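Local coordinates for putative lipoprotein (Campylobacter jejuni subsp. jejuni, PDB 2G5G), which binds heme as a cofacial pair within a dimer and probably serves in bacterial heme uptake or transport, at residues A140-Y151 with L193-M204. Numbering follows the deposited sequence.
Sequences ANLSRSEITSIY and LVEIQQFKDRRM. With HEM (protoporphyrin IX containing Fe), chain B.
Ile196 meets Tyr151 with its CD1 at the ring's edge, in the ring plane, 3.7 Å from Tyr151 CD1, while porphyrin covers one face of the phenol. Tyr151 OH is the heme ligand, 2.5 Å from iron, and the first torsion, with CG opposite the backbone N (chi1 -170°), carries the ring along the porphyrin instead of end-on to it. Branched, apolar side chains suit this pocket wall: Ile196 CG2 lies 4.0 Å from Ile147 CG2, which itself touches a heme vinyl group, and Leu193 CD1 packs on a heme methyl.

Ile150, the neighbour of Tyr151, lays CG1 over the face of Phe199, about one turn beyond Ile196, a CH-pi contact 4.0 Å from CG1 to the ring centroid and nearly along the ring normal. Helix 144-151 follows strand 137-141, an outermost strand of this chain's mixed sheet, and runs back across the 193-204 part of helix 187-210, at 138° between their N-to-C directions, so both helices contribute walls to the heme pocket of this ChaN-family domain, and two subunits bring their hemes face to face.

At the start of helix 144-151, Arg203 meets Glu146 in a salt bridge. The guanidinium grips end-on, Arg203 NH2 to Glu146 OE1 at 2.8 Å and NH1 to OE2, though the two planes are 56° apart and OE1 is approached from above the carboxylate. Leu142 CD1 covers one guanidinium face, 3.7 Å above it. Glu146 OE2 also takes Ser143 N on its anti lone pair, and Glu146 N returns a bond to Ser143 OG (3.0 Å): a capping box, whose short serine and longer glutamate each reach the other's amide. Extended Lys200 passes its CG by Asn141 OD1 and its CE by Ile147 CD1 (3.8 Å), carrying NZ to a hydrogen bond with a propionate of the pair's other heme.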
loop_
_atom_site.group_PDB
_atom_site.type_symbol
_atom_site.label_atom_id
_atom_site.label_comp_id
_atom_site.label_asym_id
_atom_site.label_seq_id
_atom_site.Cartn_x
_atom_site.Cartn_y
_atom_site.Cartn_z
ATOM N N ALA A 140 2.941 -20.533 -5.464
ATOM C CA ALA A 140 1.488 -20.680 -5.444
ATOM C C ALA A 140 0.793 -19.373 -5.731
ATOM O O ALA A 140 -0.343 -19.356 -6.185
ATOM C CB ALA A 140 1.013 -21.254 -4.057
ATOM N N ASN A 141 1.489 -18.269 -5.486
ATOM C CA ASN A 141 0.838 -16.962 -5.326
ATOM C C ASN A 141 0.900 -16.018 -6.555
ATOM O O ASN A 141 1.592 -16.279 -7.553
ATOM C CB ASN A 141 1.500 -16.266 -4.121
ATOM C CG ASN A 141 0.528 -15.388 -3.310
ATOM O OD1 ASN A 141 -0.531 -15.000 -3.786
ATOM N ND2 ASN A 141 0.914 -15.084 -2.078
ATOM N N LEU A 142 0.163 -14.919 -6.458
ATOM C CA LEU A 142 0.325 -13.743 -7.323
ATOM C C LEU A 142 1.736 -13.145 -7.225
ATOM O O LEU A 142 2.352 -13.212 -6.171
ATOM C CB LEU A 142 -0.641 -12.651 -6.849
ATOM C CG LEU A 142 -1.974 -12.384 -7.551
ATOM C CD1 LEU A 142 -2.524 -13.523 -8.406
ATOM C CD2 LEU A 142 -2.995 -11.860 -6.527
ATOM N N SER A 143 2.223 -12.527 -8.303
ATOM C CA SER A 143 3.430 -11.686 -8.204
ATOM C C SER A 143 3.089 -10.306 -7.593
ATOM O O SER A 143 1.934 -9.907 -7.585
ATOM C CB SER A 143 4.054 -11.473 -9.588
ATOM O OG SER A 143 3.165 -10.771 -10.420
ATOM N N ARG A 144 4.100 -9.604 -7.080
ATOM C CA ARG A 144 3.992 -8.175 -6.674
ATOM C C ARG A 144 3.304 -7.339 -7.737
ATOM O O ARG A 144 2.365 -6.593 -7.449
ATOM C CB ARG A 144 5.380 -7.568 -6.422
ATOM C CG ARG A 144 6.112 -8.065 -5.183
ATOM C CD ARG A 144 5.819 -7.195 -3.970
ATOM N NE ARG A 144 6.716 -7.503 -2.855
ATOM C CZ ARG A 144 7.917 -6.948 -2.682
ATOM N NH1 ARG A 144 8.390 -6.054 -3.551
ATOM N NH2 ARG A 144 8.661 -7.292 -1.644
ATOM N N SER A 145 3.777 -7.478 -8.975
ATOM C CA SER A 145 3.248 -6.752 -10.132
ATOM C C SER A 145 1.787 -7.074 -10.367
ATOM O O SER A 145 0.991 -6.180 -10.688
ATOM C CB SER A 145 4.050 -7.101 -11.388
ATOM O OG SER A 145 5.373 -7.474 -11.016
ATOM N N GLU A 146 1.434 -8.360 -10.234
ATOM C CA GLU A 146 0.040 -8.779 -10.343
ATOM C C GLU A 146 -0.824 -8.132 -9.244
ATOM O O GLU A 146 -1.943 -7.696 -9.505
ATOM C CB GLU A 146 -0.081 -10.318 -10.303
ATOM C CG GLU A 146 -0.130 -10.963 -11.701
ATOM C CD GLU A 146 0.140 -12.465 -11.692
ATOM O OE1 GLU A 146 -0.193 -13.110 -12.702
ATOM O OE2 GLU A 146 0.705 -12.971 -10.701
ATOM N N ILE A 147 -0.286 -8.074 -8.029
ATOM C CA ILE A 147 -1.013 -7.534 -6.871
ATOM C C ILE A 147 -1.226 -6.029 -7.007
ATOM O O ILE A 147 -2.306 -5.503 -6.710
ATOM C CB ILE A 147 -0.283 -7.856 -5.567
ATOM C CG1 ILE A 147 -0.353 -9.370 -5.286
ATOM C CG2 ILE A 147 -0.873 -7.055 -4.407
ATOM C CD1 ILE A 147 0.580 -9.803 -4.253
ATOM N N THR A 148 -0.188 -5.348 -7.466
ATOM C CA THR A 148 -0.277 -3.924 -7.760
ATOM C C THR A 148 -1.310 -3.618 -8.838
ATOM O O THR A 148 -2.086 -2.659 -8.704
ATOM C CB THR A 148 1.096 -3.344 -8.103
ATOM O OG1 THR A 148 1.996 -3.626 -7.018
ATOM C CG2 THR A 148 0.999 -1.836 -8.317
ATOM N N SER A 149 -1.365 -4.467 -9.868
ATOM C CA SER A 149 -2.329 -4.305 -10.953
ATOM C C SER A 149 -3.790 -4.484 -10.521
ATOM O O SER A 149 -4.670 -3.768 -10.997
ATOM C CB SER A 149 -1.989 -5.238 -12.109
ATOM O OG SER A 149 -2.951 -5.111 -13.133
ATOM N N ILE A 150 -4.048 -5.443 -9.623
ATOM C CA ILE A 150 -5.388 -5.646 -9.060
ATOM C C ILE A 150 -5.826 -4.438 -8.203
ATOM O O ILE A 150 -6.936 -3.935 -8.352
ATOM C CB ILE A 150 -5.472 -6.982 -8.261
ATOM C CG1 ILE A 150 -5.331 -8.168 -9.235
ATOM C CG2 ILE A 150 -6.780 -7.064 -7.456
ATOM C CD1 ILE A 150 -4.602 -9.376 -8.658
ATOM N N TYR A 151 -4.939 -3.997 -7.318
ATOM C CA TYR A 151 -5.141 -2.815 -6.483
ATOM C C TYR A 151 -5.534 -1.582 -7.311
ATOM O O TYR A 151 -6.481 -0.871 -6.970
ATOM C CB TYR A 151 -3.852 -2.539 -5.721
ATOM C CG TYR A 151 -3.935 -1.493 -4.627
ATOM C CD1 TYR A 151 -4.269 -1.846 -3.325
ATOM C CD2 TYR A 151 -3.634 -0.162 -4.891
ATOM C CE1 TYR A 151 -4.322 -0.896 -2.310
ATOM C CE2 TYR A 151 -3.692 0.806 -3.888
ATOM C CZ TYR A 151 -4.027 0.429 -2.594
ATOM O OH TYR A 151 -4.071 1.378 -1.588
ATOM N N LEU A 193 -8.308 -4.484 -0.734
ATOM C CA LEU A 193 -7.603 -5.525 -0.020
ATOM C C LEU A 193 -8.388 -6.853 -0.044
ATOM O O LEU A 193 -7.785 -7.917 -0.158
ATOM C CB LEU A 193 -7.288 -5.093 1.416
ATOM C CG LEU A 193 -6.368 -3.876 1.613
ATOM C CD1 LEU A 193 -5.965 -3.726 3.094
ATOM C CD2 LEU A 193 -5.126 -3.916 0.725
ATOM N N VAL A 194 -9.715 -6.768 0.050
ATOM C CA VAL A 194 -10.582 -7.952 -0.087
ATOM C C VAL A 194 -10.412 -8.585 -1.466
ATOM O O VAL A 194 -10.209 -9.801 -1.560
ATOM C CB VAL A 194 -12.077 -7.646 0.184
ATOM C CG1 VAL A 194 -12.943 -8.860 -0.163
ATOM C CG2 VAL A 194 -12.289 -7.255 1.634
ATOM N N GLU A 195 -10.469 -7.768 -2.521
ATOM C CA GLU A 195 -10.297 -8.264 -3.885
ATOM C C GLU A 195 -8.938 -8.900 -4.116
ATOM O O GLU A 195 -8.851 -9.919 -4.821
ATOM C CB GLU A 195 -10.601 -7.199 -4.942
ATOM C CG GLU A 195 -12.113 -6.922 -5.079
ATOM C CD GLU A 195 -12.956 -8.205 -5.182
ATOM O OE1 GLU A 195 -13.822 -8.462 -4.303
ATOM O OE2 GLU A 195 -12.741 -8.962 -6.156
ATOM N N ILE A 196 -7.899 -8.328 -3.500
ATOM C CA ILE A 196 -6.543 -8.888 -3.560
ATOM C C ILE A 196 -6.442 -10.250 -2.877
ATOM O O ILE A 196 -5.771 -11.156 -3.406
ATOM C CB ILE A 196 -5.475 -7.924 -2.973
ATOM C CG1 ILE A 196 -5.226 -6.761 -3.946
ATOM C CG2 ILE A 196 -4.133 -8.636 -2.732
ATOM C CD1 ILE A 196 -4.654 -5.552 -3.252
ATOM N N GLN A 197 -7.068 -10.388 -1.700
ATOM C CA GLN A 197 -7.144 -11.706 -1.011
ATOM C C GLN A 197 -7.845 -12.734 -1.885
ATOM O O GLN A 197 -7.364 -13.869 -2.044
ATOM C CB GLN A 197 -7.852 -11.580 0.339
ATOM C CG GLN A 197 -7.759 -12.815 1.203
ATOM C CD GLN A 197 -6.568 -12.849 2.131
ATOM O OE1 GLN A 197 -6.488 -13.699 3.038
ATOM N NE2 GLN A 197 -5.625 -11.959 1.915
ATOM N N GLN A 198 -8.961 -12.334 -2.461
ATOM C CA GLN A 198 -9.776 -13.190 -3.327
ATOM C C GLN A 198 -8.974 -13.684 -4.539
ATOM O O GLN A 198 -9.018 -14.878 -4.895
ATOM C CB GLN A 198 -11.027 -12.429 -3.800
ATOM C CG GLN A 198 -12.110 -12.243 -2.705
ATOM C CD GLN A 198 -13.243 -13.232 -2.848
ATOM O OE1 GLN A 198 -13.243 -14.311 -2.224
ATOM N NE2 GLN A 198 -14.201 -12.899 -3.686
ATOM N N PHE A 199 -8.249 -12.750 -5.170
ATOM C CA PHE A 199 -7.342 -13.084 -6.269
ATOM C C PHE A 199 -6.189 -14.010 -5.872
ATOM O O PHE A 199 -5.856 -14.908 -6.649
ATOM C CB PHE A 199 -6.788 -11.810 -6.934
ATOM C CG PHE A 199 -7.641 -11.280 -8.058
ATOM C CD1 PHE A 199 -8.580 -10.268 -7.827
ATOM C CD2 PHE A 199 -7.471 -11.741 -9.354
ATOM C CE1 PHE A 199 -9.364 -9.767 -8.866
ATOM C CE2 PHE A 199 -8.250 -11.236 -10.403
ATOM C CZ PHE A 199 -9.193 -10.241 -10.149
ATOM N N LYS A 200 -5.567 -13.782 -4.704
ATOM C CA LYS A 200 -4.491 -14.632 -4.178
ATOM C C LYS A 200 -5.030 -16.046 -4.004
ATOM O O LYS A 200 -4.400 -17.015 -4.417
ATOM C CB LYS A 200 -3.976 -14.144 -2.815
ATOM C CG LYS A 200 -3.101 -12.867 -2.862
ATOM C CD LYS A 200 -2.784 -12.349 -1.469
ATOM C CE LYS A 200 -1.626 -11.325 -1.522
ATOM N NZ LYS A 200 -1.441 -10.743 -0.171
ATOM N N ASP A 201 -6.218 -16.144 -3.418
ATOM C CA ASP A 201 -6.884 -17.435 -3.171
ATOM C C ASP A 201 -7.192 -18.200 -4.453
ATOM O O ASP A 201 -6.977 -19.415 -4.536
ATOM C CB ASP A 201 -8.137 -17.178 -2.330
ATOM C CG ASP A 201 -7.797 -16.889 -0.883
ATOM O OD1 ASP A 201 -6.667 -17.242 -0.452
ATOM O OD2 ASP A 201 -8.635 -16.291 -0.161
ATOM N N ARG A 202 -7.611 -17.462 -5.481
ATOM C CA ARG A 202 -7.930 -18.008 -6.780
ATOM C C ARG A 202 -6.680 -18.589 -7.451
ATOM O O ARG A 202 -6.723 -19.698 -7.974
ATOM C CB ARG A 202 -8.557 -16.927 -7.670
ATOM C CG ARG A 202 -9.005 -17.407 -9.045
ATOM C CD ARG A 202 -10.025 -18.540 -8.945
ATOM N NE ARG A 202 -11.265 -18.189 -8.234
ATOM C CZ ARG A 202 -12.332 -17.637 -8.815
ATOM N NH1 ARG A 202 -12.328 -17.341 -10.121
ATOM N NH2 ARG A 202 -13.415 -17.369 -8.096
ATOM N N ARG A 203 -5.590 -17.832 -7.405
ATOM C CA ARG A 203 -4.308 -18.253 -8.002
ATOM C C ARG A 203 -3.733 -19.477 -7.299
ATOM O O ARG A 203 -3.412 -20.450 -7.975
ATOM C CB ARG A 203 -3.276 -17.119 -7.968
ATOM C CG ARG A 203 -1.828 -17.564 -8.322
ATOM C CD ARG A 203 -1.706 -18.050 -9.750
ATOM N NE ARG A 203 -2.176 -17.035 -10.705
ATOM C CZ ARG A 203 -1.466 -15.964 -11.107
ATOM N NH1 ARG A 203 -0.232 -15.735 -10.668
ATOM N NH2 ARG A 203 -2.014 -15.120 -11.963
HETATM N N MSE A 204 -3.600 -19.420 -5.969
HETATM C CA MSE A 204 -3.155 -20.580 -5.197
HETATM C C MSE A 204 -4.020 -21.811 -5.505
HETATM O O MSE A 204 -3.453 -22.896 -5.713
HETATM C CB MSE A 204 -3.077 -20.284 -3.704
HETATM C CG MSE A 204 -2.065 -19.135 -3.367
HETATM SE SE MSE A 204 -1.599 -19.116 -1.561
HETATM C CE MSE A 204 -2.680 -17.527 -1.126
HETATM C CHA HEM B . -1.973 4.520 -1.073
HETATM C CHB HEM B . -0.493 0.435 -3.341
HETATM C CHC HEM B . -1.652 -2.273 0.505
HETATM C CHD HEM B . -3.037 1.781 2.836
HETATM C C1A HEM B . -1.491 3.641 -2.035
HETATM C C2A HEM B . -1.089 3.990 -3.393
HETATM C C3A HEM B . -0.684 2.862 -4.005
HETATM C C4A HEM B . -0.802 1.761 -3.070
HETATM C CMA HEM B . -0.167 2.726 -5.454
HETATM C CAA HEM B . -1.141 5.418 -4.002
HETATM C CBA HEM B . 0.047 6.253 -3.522
HETATM C CGA HEM B . -0.213 7.760 -3.512
HETATM O O1A HEM B . -1.084 8.257 -4.288
HETATM O O2A HEM B . 0.466 8.476 -2.717
HETATM C C1B HEM B . -0.769 -0.673 -2.562
HETATM C C2B HEM B . -0.724 -2.071 -2.972
HETATM C C3B HEM B . -1.044 -2.830 -1.915
HETATM C C4B HEM B . -1.299 -1.937 -0.785
HETATM C CMB HEM B . -0.377 -2.582 -4.386
HETATM C CAB HEM B . -1.121 -4.383 -1.918
HETATM C CBB HEM B . -1.308 -5.074 -0.785
HETATM C C1C HEM B . -2.105 -1.405 1.479
HETATM C C2C HEM B . -2.512 -1.772 2.823
HETATM C C3C HEM B . -2.886 -0.653 3.460
HETATM C C4C HEM B . -2.736 0.465 2.544
HETATM C CMC HEM B . -2.498 -3.205 3.404
HETATM C CAC HEM B . -3.399 -0.544 4.918
HETATM C CBC HEM B . -2.682 -1.023 5.942
HETATM C C1D HEM B . -2.899 2.907 2.046
HETATM C C2D HEM B . -3.202 4.262 2.454
HETATM C C3D HEM B . -2.868 5.134 1.235
HETATM C C4D HEM B . -2.393 4.210 0.214
HETATM C CMD HEM B . -3.746 4.723 3.825
HETATM C CAD HEM B . -3.009 6.673 1.131
HETATM C CBD HEM B . -1.661 7.261 0.716
HETATM C CGD HEM B . -1.180 8.275 1.726
HETATM O O1D HEM B . -0.242 7.950 2.502
HETATM O O2D HEM B . -1.721 9.415 1.756
HETATM N NA HEM B . -1.309 2.268 -1.877
HETATM N NB HEM B . -1.116 -0.643 -1.224
HETATM N NC HEM B . -2.250 -0.027 1.349
HETATM N ND HEM B . -2.435 2.931 0.740
HETATM FE FE HEM B . -1.955 1.066 -0.301
HETATM O O HOH W 1 -0.069 -13.597 0.335
#